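Local coordinates for protein type 6 secretion amidase effector 2 (Salmonella typhi, PDB 6WIN) that is a secreted bacterial toxin that probably hydrolyses amide bonds in the peptidoglycan of competing cells, at residues 105-109 against 110-114. Sequence-based numbering, arbitrary orientation.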
# COMPACT_ATOMS: atom_id res chain seq x y z
N ILE A 105 -7.34 7.86 0.42
CA ILE A 105 -6.02 8.47 0.37
C ILE A 105 -6.02 9.45 -0.79
O ILE A 105 -6.20 9.04 -1.95
CB ILE A 105 -4.91 7.41 0.22
CG1 ILE A 105 -5.05 6.35 1.33
CG2 ILE A 105 -3.53 8.06 0.22
CD1 ILE A 105 -3.86 5.38 1.41
N ARG A 106 -5.86 10.73 -0.49
CA ARG A 106 -5.99 11.78 -1.49
C ARG A 106 -4.70 12.02 -2.27
O ARG A 106 -3.59 11.84 -1.75
CB ARG A 106 -6.41 13.09 -0.84
CG ARG A 106 -7.53 12.94 0.16
CD ARG A 106 -8.42 14.13 0.12
NE ARG A 106 -7.69 15.40 0.04
CZ ARG A 106 -6.86 15.85 0.98
NH1 ARG A 106 -6.24 17.02 0.82
NH2 ARG A 106 -6.65 15.14 2.09
N LYS A 107 -4.87 12.43 -3.51
CA LYS A 107 -3.81 13.13 -4.22
C LYS A 107 -3.71 14.54 -3.65
O LYS A 107 -4.69 15.30 -3.67
CB LYS A 107 -4.10 13.16 -5.72
CG LYS A 107 -2.92 13.66 -6.57
CD LYS A 107 -3.25 15.00 -7.20
CE LYS A 107 -2.08 15.51 -8.05
NZ LYS A 107 -0.91 15.93 -7.20
N LEU A 108 -2.57 14.86 -3.07
CA LEU A 108 -2.36 16.13 -2.40
C LEU A 108 -1.94 17.20 -3.40
O LEU A 108 -1.38 16.90 -4.46
CB LEU A 108 -1.29 15.96 -1.31
CG LEU A 108 -1.56 14.79 -0.37
CD1 LEU A 108 -0.47 14.67 0.68
CD2 LEU A 108 -2.93 14.96 0.28
N HIS A 109 -2.21 18.46 -3.06
CA HIS A 109 -1.69 19.57 -3.84
C HIS A 109 -0.17 19.53 -3.84
O HIS A 109 0.46 19.47 -2.78
CB HIS A 109 -2.20 20.89 -3.28
CG HIS A 109 -3.65 21.14 -3.52
ND1 HIS A 109 -4.19 21.29 -4.78
CD2 HIS A 109 -4.69 21.26 -2.65
CE1 HIS A 109 -5.49 21.51 -4.69
NE2 HIS A 109 -5.82 21.49 -3.41
N ASN A 110 0.43 19.55 -5.03
CA ASN A 110 1.89 19.50 -5.18
C ASN A 110 2.49 18.36 -4.36
O ASN A 110 3.50 18.53 -3.67
CB ASN A 110 2.51 20.85 -4.81
CG ASN A 110 3.95 21.01 -5.31
OD1 ASN A 110 4.50 20.13 -5.97
ND2 ASN A 110 4.56 22.14 -4.99
N GLY A 111 1.87 17.19 -4.43
CA GLY A 111 2.29 16.03 -3.67
C GLY A 111 3.15 15.04 -4.42
O GLY A 111 3.38 13.93 -3.92
N SER A 112 3.65 15.40 -5.60
CA SER A 112 4.42 14.48 -6.42
C SER A 112 5.78 14.22 -5.79
O SER A 112 6.23 14.94 -4.89
CB SER A 112 4.58 15.02 -7.84
OG SER A 112 3.32 15.11 -8.49
N VAL A 113 6.44 13.17 -6.28
CA VAL A 113 7.73 12.75 -5.74
C VAL A 113 8.74 13.89 -5.86
O VAL A 113 8.77 14.63 -6.85
CB VAL A 113 8.20 11.47 -6.45
CG1 VAL A 113 8.63 11.76 -7.90
CG2 VAL A 113 9.33 10.82 -5.70
N ARG A 114 9.55 14.05 -4.82
CA ARG A 114 10.62 15.04 -4.80
C ARG A 114 11.92 14.44 -5.33
O ARG A 114 12.03 13.23 -5.55
CB ARG A 114 10.82 15.58 -3.38
CG ARG A 114 9.51 15.96 -2.64
CD ARG A 114 9.79 16.42 -1.21
NE ARG A 114 9.67 15.35 -0.21
CZ ARG A 114 9.29 15.54 1.05
NH1 ARG A 114 9.21 14.50 1.89
NH2 ARG A 114 9.01 16.76 1.49
O HOH W 1 -0.81 18.89 -7.41
O HOH W 2 1.42 17.08 -8.06
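Leu108 and Gly111 close a type II beta turn, with His109 and Asn110 at its corners, just where the chain leaves edge strand 101-106 for the long loop that leads to strand 129-133. The closing bond itself is weak: Gly111 N reaches Leu108 O at 3.3 Å with an N-H...O angle of only 130°. The same oxygen takes a second, shorter bond from a side chain. Lys107 has CG anti to its own backbone N (chi1 -170°), and bends at chi2 and again at chi4 bring the ammonium back over the turn, where NZ donates to Leu108 O at 2.9 Å. This bond arrives nearly in line with the carbonyl, at a C=O...N angle of 162°.

The tight part lies at Gly111, which is buried and comes within 4.8 Å of Leu108, CA to CA. Leu108, also buried, packs its side chain on Ile120, while Gly111 O accepts a bond from Asn125. The corner residues His109 and Asn110 are exposed; CB of each leaves the backbone away from the other segment yet still touches it. Looser still is the watered gap between the ammonium and the 110-112 limb. One water accepts from Lys107 NZ and, at 2.8 Å, from Asn110 N; a second accepts from NZ at 2.7 Å and donates to Ser112 OG.

Glu127, from just before strand 129-133, pairs with Lys107 in a salt bridge through OE1 and with Ser112 OG through OE2. Four acceptors (carboxylate, carbonyl and two waters) thus surround an ammonium with three N-H groups, so at least one N-H must be shared or one contact be purely electrostatic, a setting that would favour the charged form.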